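Local coordinates for protein HTH-type transcriptional regulator AscG (Escherichia coli, PDB 3BRQ) that represses transcription of the cryptic asc operon as a sequence-specific DNA-binding regulator of the LacI family, at residues Met211-Met216 with Asp236-Ala241; Met193-Glu196 with Lys200-Ala203; Ala132-Ala137 with Ala203-Asn208; Glu189-Leu194 with Met216-Glu221. One frame throughout, in Å; residues are numbered along the deposited sequence.

Contact 1. Residues Met211-Met216 with Asp236-Ala241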
loop_
_atom_site.group_PDB
_atom_site.type_symbol
_atom_site.label_atom_id
_atom_site.label_comp_id
_atom_site.label_asym_id
_atom_site.label_seq_id
_atom_site.Cartn_x
_atom_site.Cartn_y
_atom_site.Cartn_z
HETATM N N MSE B 211 -5.591 5.084 10.635
HETATM C CA MSE B 211 -6.068 5.329 11.951
HETATM C C MSE B 211 -7.301 6.225 11.985
HETATM O O MSE B 211 -8.171 5.992 12.827
HETATM C CB MSE B 211 -4.926 5.921 12.816
HETATM C CG MSE B 211 -3.764 4.873 13.066
HETATM SE SE MSE B 211 -2.577 5.708 14.416
HETATM C CE MSE B 211 -3.699 5.756 15.883
ATOM N N ALA B 212 -7.409 7.232 11.107
ATOM C CA ALA B 212 -8.564 8.135 11.109
ATOM C C ALA B 212 -9.793 7.267 10.750
ATOM O O ALA B 212 -10.861 7.474 11.280
ATOM C CB ALA B 212 -8.397 9.251 10.094
ATOM N N ILE B 213 -9.624 6.315 9.859
ATOM C CA ILE B 213 -10.793 5.466 9.484
ATOM C C ILE B 213 -11.167 4.530 10.651
ATOM O O ILE B 213 -12.353 4.390 10.995
ATOM C CB ILE B 213 -10.544 4.679 8.192
ATOM C CG1 ILE B 213 -10.494 5.620 6.980
ATOM C CG2 ILE B 213 -11.677 3.601 7.952
ATOM C CD1 ILE B 213 -9.735 5.043 5.726
ATOM N N GLY B 214 -10.162 3.967 11.320
ATOM C CA GLY B 214 -10.471 3.157 12.476
ATOM C C GLY B 214 -11.225 3.993 13.467
ATOM O O GLY B 214 -12.173 3.518 14.129
ATOM N N ALA B 215 -10.763 5.236 13.632
ATOM C CA ALA B 215 -11.317 6.116 14.638
ATOM C C ALA B 215 -12.766 6.564 14.297
ATOM O O ALA B 215 -13.648 6.467 15.118
ATOM C CB ALA B 215 -10.326 7.363 14.878
HETATM N N MSE B 216 -13.030 6.955 13.049
HETATM C CA MSE B 216 -14.404 7.160 12.623
HETATM C C MSE B 216 -15.304 5.925 12.889
HETATM O O MSE B 216 -16.506 6.070 13.166
HETATM C CB MSE B 216 -14.484 7.541 11.148
HETATM C CG MSE B 216 -14.034 8.932 10.887
HETATM SE SE MSE B 216 -14.266 9.619 9.139
HETATM C CE MSE B 216 -13.613 8.147 8.057
ATOM N N ASP B 236 -2.207 11.569 4.328
ATOM C CA ASP B 236 -1.854 10.566 3.288
ATOM C C ASP B 236 -2.777 10.777 2.098
ATOM O O ASP B 236 -2.386 10.508 0.966
ATOM C CB ASP B 236 -2.091 9.071 3.661
ATOM C CG ASP B 236 -1.024 8.459 4.639
ATOM O OD1 ASP B 236 0.035 9.054 4.896
ATOM O OD2 ASP B 236 -1.306 7.350 5.157
ATOM N N ASP B 237 -4.018 11.152 2.364
ATOM C CA ASP B 237 -5.020 11.310 1.299
ATOM C C ASP B 237 -5.080 10.031 0.448
ATOM O O ASP B 237 -4.959 10.075 -0.800
ATOM C CB ASP B 237 -4.709 12.560 0.458
ATOM C CG ASP B 237 -5.800 12.908 -0.488
ATOM O OD1 ASP B 237 -6.985 12.705 -0.156
ATOM O OD2 ASP B 237 -5.460 13.392 -1.595
ATOM N N ILE B 238 -5.265 8.900 1.103
ATOM C CA ILE B 238 -5.373 7.601 0.350
ATOM C C ILE B 238 -6.515 7.562 -0.664
ATOM O O ILE B 238 -7.460 8.343 -0.597
ATOM C CB ILE B 238 -5.430 6.388 1.271
ATOM C CG1 ILE B 238 -6.671 6.447 2.162
ATOM C CG2 ILE B 238 -4.109 6.276 2.107
ATOM C CD1 ILE B 238 -6.707 5.351 3.174
ATOM N N ALA B 239 -6.460 6.615 -1.598
ATOM C CA ALA B 239 -7.447 6.619 -2.677
ATOM C C ALA B 239 -8.856 6.461 -2.130
ATOM O O ALA B 239 -9.779 7.071 -2.631
ATOM C CB ALA B 239 -7.103 5.534 -3.762
ATOM N N ILE B 240 -9.030 5.697 -1.060
ATOM C CA ILE B 240 -10.380 5.556 -0.480
ATOM C C ILE B 240 -10.914 6.739 0.329
ATOM O O ILE B 240 -12.058 6.734 0.719
ATOM C CB ILE B 240 -10.535 4.283 0.411
ATOM C CG1 ILE B 240 -9.624 4.365 1.615
ATOM C CG2 ILE B 240 -10.252 3.055 -0.362
ATOM C CD1 ILE B 240 -10.018 3.418 2.656
ATOM N N ALA B 241 -10.094 7.734 0.628
ATOM C CA ALA B 241 -10.559 8.826 1.501
ATOM C C ALA B 241 -11.862 9.508 1.011
ATOM O O ALA B 241 -12.767 9.792 1.817
ATOM C CB ALA B 241 -9.413 9.855 1.708
#
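I213 holds CG1 beside its backbone N (chi1 -69°) and runs on almost fully extended (chi2 158°). This sends CD1 off helix 209-221 toward the loop after strand 231-235. I238 and I240 share another choice: each has CG1 wedged between the backbone N and the carbonyl carbon, with chi1 at 64° in I240. Their CD1 methyls therefore come back toward the helix. I213 and I238 meet tip to tip, CD1 to CD1 at 4.0 Å. I240 comes in at a slant, and its CD1 lies 3.5 Å from I213 CD1. That is tighter than usual van der Waals contact. The backbones stay well apart; the nearest CA atoms, of I213 and A241, are 8.7 Å from each other. The loop is shaped by a type I turn from I238 to A241, closed by A241 N bonding to I238 O at 3.0 Å. The turn sets I238 and I240, with A239 between them, on the side that faces I213. The loop is fixed further by polar bonds: I238 N to D209, D237 to R288 in a salt bridge, and D236 to Y31. The cluster also reaches the dimer interface, where I240 packs on I240 of the second subunit and I213 on Y243 of that subunit. What passes between the two segments is almost entirely methyl against methyl. Such contact is close-fitting but sets no direction, so the loop's orientation probably rests largely on its turn and the polar bonds around it.

Contact 2. Residues Met193-Glu196 with Lys200-Ala203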
loop_
_atom_site.group_PDB
_atom_site.type_symbol
_atom_site.label_atom_id
_atom_site.label_comp_id
_atom_site.label_asym_id
_atom_site.label_seq_id
_atom_site.Cartn_x
_atom_site.Cartn_y
_atom_site.Cartn_z
HETATM N N MSE B 193 -10.035 4.530 23.783
HETATM C CA MSE B 193 -9.268 4.920 24.959
HETATM C C MSE B 193 -9.574 6.382 25.316
HETATM O O MSE B 193 -9.885 6.643 26.438
HETATM C CB MSE B 193 -7.769 4.654 24.784
HETATM C CG MSE B 193 -6.933 5.115 26.044
HETATM SE SE MSE B 193 -5.089 4.666 25.828
HETATM C CE MSE B 193 -4.688 5.754 24.292
ATOM N N LEU B 194 -9.536 7.305 24.370
ATOM C CA LEU B 194 -9.887 8.728 24.570
ATOM C C LEU B 194 -11.298 8.959 25.117
ATOM O O LEU B 194 -11.492 9.790 25.990
ATOM C CB LEU B 194 -9.727 9.499 23.221
ATOM C CG LEU B 194 -8.345 9.502 22.544
ATOM C CD1 LEU B 194 -8.402 9.967 21.069
ATOM C CD2 LEU B 194 -7.422 10.432 23.394
ATOM N N LEU B 195 -12.288 8.230 24.599
ATOM C CA LEU B 195 -13.659 8.294 25.118
ATOM C C LEU B 195 -13.758 7.790 26.519
ATOM O O LEU B 195 -14.521 8.362 27.295
ATOM C CB LEU B 195 -14.643 7.426 24.251
ATOM C CG LEU B 195 -14.674 7.837 22.753
ATOM C CD1 LEU B 195 -15.662 6.916 21.915
ATOM C CD2 LEU B 195 -15.179 9.242 22.690
ATOM N N GLU B 196 -13.078 6.684 26.861
ATOM C CA GLU B 196 -13.053 6.234 28.272
ATOM C C GLU B 196 -12.332 7.267 29.190
ATOM O O GLU B 196 -12.736 7.445 30.343
ATOM C CB GLU B 196 -12.380 4.856 28.418
ATOM C CG GLU B 196 -13.146 3.731 27.736
ATOM C CD GLU B 196 -12.394 2.429 27.660
ATOM O OE1 GLU B 196 -11.204 2.395 28.031
ATOM O OE2 GLU B 196 -12.991 1.431 27.182
ATOM N N LYS B 200 -13.108 16.015 27.087
ATOM C CA LYS B 200 -13.954 16.337 25.938
ATOM C C LYS B 200 -13.118 16.767 24.727
ATOM O O LYS B 200 -12.087 17.461 24.862
ATOM C CB LYS B 200 -14.923 17.469 26.289
ATOM C CG LYS B 200 -16.250 17.016 26.861
ATOM C CD LYS B 200 -17.256 16.746 25.690
ATOM C CE LYS B 200 -18.620 16.182 26.141
ATOM N NZ LYS B 200 -19.249 17.035 27.221
ATOM N N PHE B 201 -13.557 16.385 23.536
ATOM C CA PHE B 201 -12.937 16.944 22.365
ATOM C C PHE B 201 -13.965 17.125 21.229
ATOM O O PHE B 201 -14.887 16.301 21.108
ATOM C CB PHE B 201 -11.705 16.086 21.960
ATOM C CG PHE B 201 -12.022 14.614 21.684
ATOM C CD1 PHE B 201 -12.304 14.203 20.402
ATOM C CD2 PHE B 201 -12.016 13.668 22.727
ATOM C CE1 PHE B 201 -12.597 12.903 20.129
ATOM C CE2 PHE B 201 -12.318 12.333 22.478
ATOM C CZ PHE B 201 -12.599 11.955 21.171
ATOM N N SER B 202 -13.795 18.166 20.399
ATOM C CA SER B 202 -14.661 18.417 19.221
ATOM C C SER B 202 -14.023 18.004 17.887
ATOM O O SER B 202 -14.706 17.903 16.855
ATOM C CB SER B 202 -15.167 19.891 19.158
ATOM O OG SER B 202 -14.104 20.836 18.951
ATOM N N ALA B 203 -12.723 17.719 17.903
ATOM C CA ALA B 203 -12.047 17.343 16.678
ATOM C C ALA B 203 -10.938 16.349 17.014
ATOM O O ALA B 203 -10.397 16.397 18.112
ATOM C CB ALA B 203 -11.473 18.610 15.949
#
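F201 puts the far end of its ring against the last turn of helix 184-197, beside L194 and L195. CE2 of F201 lies 3.9 Å from L194 CB. The next ring atom, F201 CZ, lies 4.0 Å from L195 CD2. Both aliphatic carbons approach the ring obliquely. The L195 side chain runs at about a right angle to that of F201 and touches it with one branch only, the CD2 methyl. L194 makes its contact near the backbone, through CB. The F201 ring gets there because its CG sits between the backbone N and the carbonyl carbon (chi1 58°), which turns it back toward the helix that the chain has just left. The nearest CA atoms, of L195 and K200, are 8.1 Å apart, so the backbones do not touch and the F201 ring reaches across. F201 also packs on L176 and A143, while L194 rests on A143 and L145 of strand 142-145, so the ring is part of the core at this end of the sheet. L195 touches R222. S202 is held separately by its OG bond to H139. Between the two segments the interaction is purely apolar: a buried aromatic ring packs on leucine carbons, of which L195 remains partly open to solvent. This is consistent with a short chain reversal before strand 203-206 held on its helix side mainly by burial of apolar carbon.

Contact 3. Residues Ala132-Ala137 with Ala203-Asn208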
loop_
_atom_site.group_PDB
_atom_site.type_symbol
_atom_site.label_atom_id
_atom_site.label_comp_id
_atom_site.label_asym_id
_atom_site.label_seq_id
_atom_site.Cartn_x
_atom_site.Cartn_y
_atom_site.Cartn_z
ATOM N N ALA B 132 -4.109 24.260 13.046
ATOM C CA ALA B 132 -4.410 25.712 13.091
ATOM C C ALA B 132 -5.729 26.000 12.389
ATOM O O ALA B 132 -6.491 26.868 12.816
ATOM C CB ALA B 132 -3.284 26.540 12.473
ATOM N N GLU B 133 -6.007 25.234 11.350
ATOM C CA GLU B 133 -7.259 25.331 10.628
ATOM C C GLU B 133 -8.437 24.913 11.493
ATOM O O GLU B 133 -9.509 25.550 11.450
ATOM C CB GLU B 133 -7.202 24.479 9.375
ATOM C CG GLU B 133 -8.466 24.612 8.499
ATOM C CD GLU B 133 -8.251 24.272 7.044
ATOM O OE1 GLU B 133 -9.280 24.036 6.344
ATOM O OE2 GLU B 133 -7.080 24.256 6.582
ATOM N N LEU B 134 -8.248 23.851 12.292
ATOM C CA LEU B 134 -9.264 23.461 13.234
ATOM C C LEU B 134 -9.460 24.545 14.254
ATOM O O LEU B 134 -10.608 24.907 14.516
ATOM C CB LEU B 134 -8.935 22.112 13.938
ATOM C CG LEU B 134 -8.876 20.879 13.060
ATOM C CD1 LEU B 134 -8.318 19.632 13.824
ATOM C CD2 LEU B 134 -10.208 20.539 12.433
ATOM N N ILE B 135 -8.380 25.054 14.854
ATOM C CA ILE B 135 -8.495 26.115 15.871
ATOM C C ILE B 135 -9.218 27.367 15.341
ATOM O O ILE B 135 -10.098 27.938 16.013
ATOM C CB ILE B 135 -7.141 26.538 16.466
ATOM C CG1 ILE B 135 -6.440 25.338 17.134
ATOM C CG2 ILE B 135 -7.333 27.742 17.471
ATOM C CD1 ILE B 135 -4.979 25.575 17.541
ATOM N N ASN B 136 -8.870 27.787 14.132
ATOM C CA ASN B 136 -9.511 28.970 13.532
ATOM C C ASN B 136 -10.956 28.725 13.091
ATOM O O ASN B 136 -11.733 29.689 13.015
ATOM C CB ASN B 136 -8.652 29.545 12.401
ATOM C CG ASN B 136 -7.350 30.142 12.915
ATOM O OD1 ASN B 136 -6.254 29.748 12.471
ATOM N ND2 ASN B 136 -7.450 31.070 13.885
ATOM N N ALA B 137 -11.320 27.457 12.828
ATOM C CA ALA B 137 -12.735 27.079 12.661
ATOM C C ALA B 137 -13.500 26.949 13.992
ATOM O O ALA B 137 -14.675 26.589 13.990
ATOM C CB ALA B 137 -12.897 25.822 11.808
ATOM N N ALA B 203 -12.723 17.719 17.903
ATOM C CA ALA B 203 -12.047 17.343 16.678
ATOM C C ALA B 203 -10.938 16.349 17.014
ATOM O O ALA B 203 -10.397 16.397 18.112
ATOM C CB ALA B 203 -11.473 18.610 15.949
ATOM N N LEU B 204 -10.639 15.454 16.071
ATOM C CA LEU B 204 -9.571 14.462 16.221
ATOM C C LEU B 204 -8.647 14.520 14.997
ATOM O O LEU B 204 -9.117 14.398 13.828
ATOM C CB LEU B 204 -10.151 13.022 16.339
ATOM C CG LEU B 204 -9.006 11.981 16.222
ATOM C CD1 LEU B 204 -8.684 11.402 17.537
ATOM C CD2 LEU B 204 -9.331 10.873 15.230
ATOM N N VAL B 205 -7.341 14.665 15.254
ATOM C CA VAL B 205 -6.331 14.622 14.162
ATOM C C VAL B 205 -5.634 13.278 14.282
ATOM O O VAL B 205 -5.023 13.016 15.324
ATOM C CB VAL B 205 -5.318 15.794 14.276
ATOM C CG1 VAL B 205 -4.235 15.703 13.195
ATOM C CG2 VAL B 205 -6.069 17.144 14.145
ATOM N N ALA B 206 -5.800 12.395 13.264
ATOM C CA ALA B 206 -5.101 11.099 13.219
ATOM C C ALA B 206 -3.891 11.257 12.333
ATOM O O ALA B 206 -3.992 11.837 11.270
ATOM C CB ALA B 206 -6.000 9.989 12.633
ATOM N N SER B 207 -2.760 10.667 12.740
ATOM C CA SER B 207 -1.518 10.826 12.017
ATOM C C SER B 207 -1.477 10.064 10.695
ATOM O O SER B 207 -0.563 10.305 9.909
ATOM C CB SER B 207 -0.303 10.529 12.920
ATOM O OG SER B 207 -0.159 11.568 13.883
ATOM N N ASN B 208 -2.468 9.193 10.391
ATOM C CA ASN B 208 -2.572 8.746 9.005
ATOM C C ASN B 208 -4.041 8.383 8.683
ATOM O O ASN B 208 -4.898 8.313 9.562
ATOM C CB ASN B 208 -1.605 7.575 8.694
ATOM C CG ASN B 208 -2.029 6.229 9.351
ATOM O OD1 ASN B 208 -2.720 6.204 10.348
ATOM N ND2 ASN B 208 -1.547 5.113 8.799
#
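L134 and A203 bring the backbones nearest each other, with 7.6 Å between their CA atoms. One segment is the end of helix 123-136 and the other is strand 203-206 with the residues that follow it. The helix keeps its regular bonding to the last turn, as in A137 N to E133 O at 3.0 Å, and A137 is the first residue to leave helical angles. The strand alternates: A203 and V205 point toward the helix and L204 points away. One side chain, L134, spans the gap. Its CG lies beside the backbone N (chi1 -64°), and CD1 continues nearly anti to CA (chi2 171°), so that this methyl is the leading end. L134 CD1 lies 3.9 Å from A203 CB. It presses harder on the valine, with L134 CD1 only 3.4 Å from V205 CG2, a tight fit. The two side chains cross obliquely, and V205 offers the branch that stands beside its own backbone N. L134 also packs on I233 of strand 231-235, which with strand 142-145 bonds the two edges of strand 203-206. Beyond the strand, N208 is the N-cap of helix 209-221, with OD1 accepting from M211 N, and L204, on the other face, packs on A215 of that helix. Helices thus cover both faces of a central, largely parallel sheet. This is the alpha/beta/alpha sandwich of the periplasmic binding protein-like fold, as in other LacI-family regulators.

Contact 4. Residues Glu189-Leu194 with Met216-Glu221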
loop_
_atom_site.group_PDB
_atom_site.type_symbol
_atom_site.label_atom_id
_atom_site.label_comp_id
_atom_site.label_asym_id
_atom_site.label_seq_id
_atom_site.Cartn_x
_atom_site.Cartn_y
_atom_site.Cartn_z
ATOM N N GLU B 189 -8.957 1.737 18.635
ATOM C CA GLU B 189 -8.610 1.484 20.043
ATOM C C GLU B 189 -8.179 2.782 20.699
ATOM O O GLU B 189 -8.372 2.966 21.912
ATOM C CB GLU B 189 -7.459 0.453 20.098
ATOM C CG GLU B 189 -7.937 -1.004 19.990
ATOM C CD GLU B 189 -6.872 -2.029 19.507
ATOM O OE1 GLU B 189 -5.672 -1.842 19.741
ATOM O OE2 GLU B 189 -7.249 -3.049 18.845
ATOM N N GLY B 190 -7.530 3.641 19.905
ATOM C CA GLY B 190 -7.042 4.968 20.369
ATOM C C GLY B 190 -8.243 5.794 20.692
ATOM O O GLY B 190 -8.312 6.388 21.761
ATOM N N VAL B 191 -9.271 5.719 19.830
ATOM C CA VAL B 191 -10.490 6.483 20.107
ATOM C C VAL B 191 -11.269 5.956 21.302
ATOM O O VAL B 191 -11.730 6.750 22.124
ATOM C CB VAL B 191 -11.445 6.591 18.877
ATOM C CG1 VAL B 191 -12.846 6.415 19.309
ATOM C CG2 VAL B 191 -11.369 8.019 18.319
ATOM N N GLU B 192 -11.393 4.626 21.415
ATOM C CA GLU B 192 -12.095 4.032 22.558
ATOM C C GLU B 192 -11.356 4.478 23.845
ATOM O O GLU B 192 -11.987 4.810 24.840
ATOM C CB GLU B 192 -12.160 2.517 22.434
ATOM C CG GLU B 192 -13.046 1.821 23.491
ATOM C CD GLU B 192 -14.457 2.469 23.602
ATOM O OE1 GLU B 192 -15.131 2.668 22.539
ATOM O OE2 GLU B 192 -14.867 2.818 24.742
HETATM N N MSE B 193 -10.035 4.530 23.783
HETATM C CA MSE B 193 -9.268 4.920 24.959
HETATM C C MSE B 193 -9.574 6.382 25.316
HETATM O O MSE B 193 -9.885 6.643 26.438
HETATM C CB MSE B 193 -7.769 4.654 24.784
HETATM C CG MSE B 193 -6.933 5.115 26.044
HETATM SE SE MSE B 193 -5.089 4.666 25.828
HETATM C CE MSE B 193 -4.688 5.754 24.292
ATOM N N LEU B 194 -9.536 7.305 24.370
ATOM C CA LEU B 194 -9.887 8.728 24.570
ATOM C C LEU B 194 -11.298 8.959 25.117
ATOM O O LEU B 194 -11.492 9.790 25.990
ATOM C CB LEU B 194 -9.727 9.499 23.221
ATOM C CG LEU B 194 -8.345 9.502 22.544
ATOM C CD1 LEU B 194 -8.402 9.967 21.069
ATOM C CD2 LEU B 194 -7.422 10.432 23.394
HETATM N N MSE B 216 -13.030 6.955 13.049
HETATM C CA MSE B 216 -14.404 7.160 12.623
HETATM C C MSE B 216 -15.304 5.925 12.889
HETATM O O MSE B 216 -16.506 6.070 13.166
HETATM C CB MSE B 216 -14.484 7.541 11.148
HETATM C CG MSE B 216 -14.034 8.932 10.887
HETATM SE SE MSE B 216 -14.266 9.619 9.139
HETATM C CE MSE B 216 -13.613 8.147 8.057
ATOM N N LYS B 217 -14.745 4.727 12.837
ATOM C CA LYS B 217 -15.585 3.517 13.035
ATOM C C LYS B 217 -15.970 3.427 14.515
ATOM O O LYS B 217 -17.122 3.268 14.893
ATOM C CB LYS B 217 -14.865 2.235 12.538
ATOM C CG LYS B 217 -15.607 0.927 12.797
ATOM C CD LYS B 217 -16.755 0.735 11.809
ATOM C CE LYS B 217 -17.476 -0.587 12.011
ATOM N NZ LYS B 217 -18.652 -0.662 11.051
ATOM N N ALA B 218 -14.989 3.615 15.363
ATOM C CA ALA B 218 -15.224 3.462 16.799
ATOM C C ALA B 218 -16.165 4.587 17.272
ATOM O O ALA B 218 -17.016 4.373 18.153
ATOM C CB ALA B 218 -13.905 3.436 17.537
ATOM N N LEU B 219 -16.061 5.750 16.637
ATOM C CA LEU B 219 -16.892 6.874 16.992
ATOM C C LEU B 219 -18.357 6.601 16.579
ATOM O O LEU B 219 -19.285 6.810 17.366
ATOM C CB LEU B 219 -16.353 8.184 16.356
ATOM C CG LEU B 219 -15.094 8.845 16.939
ATOM C CD1 LEU B 219 -14.580 9.928 16.001
ATOM C CD2 LEU B 219 -15.415 9.439 18.317
ATOM N N HIS B 220 -18.546 6.143 15.341
ATOM C CA HIS B 220 -19.852 5.737 14.840
ATOM C C HIS B 220 -20.472 4.654 15.708
ATOM O O HIS B 220 -21.677 4.697 15.990
ATOM C CB HIS B 220 -19.693 5.190 13.437
ATOM C CG HIS B 220 -20.981 4.941 12.731
ATOM N ND1 HIS B 220 -21.494 3.677 12.541
ATOM C CD2 HIS B 220 -21.834 5.793 12.119
ATOM C CE1 HIS B 220 -22.622 3.761 11.859
ATOM N NE2 HIS B 220 -22.854 5.035 11.591
ATOM N N GLU B 221 -19.664 3.680 16.126
ATOM C CA GLU B 221 -20.121 2.611 17.014
ATOM C C GLU B 221 -20.511 3.136 18.398
ATOM O O GLU B 221 -21.389 2.589 19.047
ATOM C CB GLU B 221 -19.049 1.547 17.180
ATOM C CG GLU B 221 -18.916 0.562 16.024
ATOM C CD GLU B 221 -17.813 -0.466 16.269
ATOM O OE1 GLU B 221 -16.956 -0.240 17.177
ATOM O OE2 GLU B 221 -17.795 -1.493 15.568
#
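V191 starts from helix 184-197 with CB directed at helix 209-221, and its two methyls do all the touching. CG1 meets A218 CB at 3.6 Å, the closest approach of the two helices here. V191 CG1 also comes within 4.1 Å of L219 CG, and L219 CD2 is equally near it. CG2, the other branch, lies 4.1 Å from L219 CG and packs on A215 one turn earlier in that helix. At chi1 139°, off the usual staggered values, V191 turns both methyls to helix 209-221. V191 and L219 cross at about a right angle. The small methyl of A218 is consistent with the close backbones, CA to CA 6.5 Å for V191 and A218. Both helices lie on the same face of the mixed sheet of the periplasmic binding protein-like domain. Helix 209-221 forms the crossover between parallel strands 203-206 and 231-235, and L219 packs down on V232 of the latter. On the outer side E192 and E221 come near each other without contact, OE1 to OE1 6.4 Å. Any repulsion is probably eased by R222, which forms a salt bridge with E192. K217, whose end leads away from helix 184-197, bonds through NZ to the backbone O of T244 of the second subunit.

How the contacts relate
All four contacts are apolar and mostly buried, and all belong to the same lobe. Contacts 1 and 4 share helix 209-221: its early part meets the loop, its later part meets helix 184-197. Both also touch the second subunit. Contacts 2 and 3 touch no other chain. Contacts 2 and 4 share helix 184-197, contact 2 lying farther along it. In contacts 3 and 4 every touching residue is buried; contacts 1 and 2 each include a partly exposed one. In contact 3, helix 123-136 lies on the other face of the sheet from helices 184-197 and 209-221, and L204 packs on L194 and A215 there. Contact 2 alone uses an aromatic ring; the rest join aliphatic carbons.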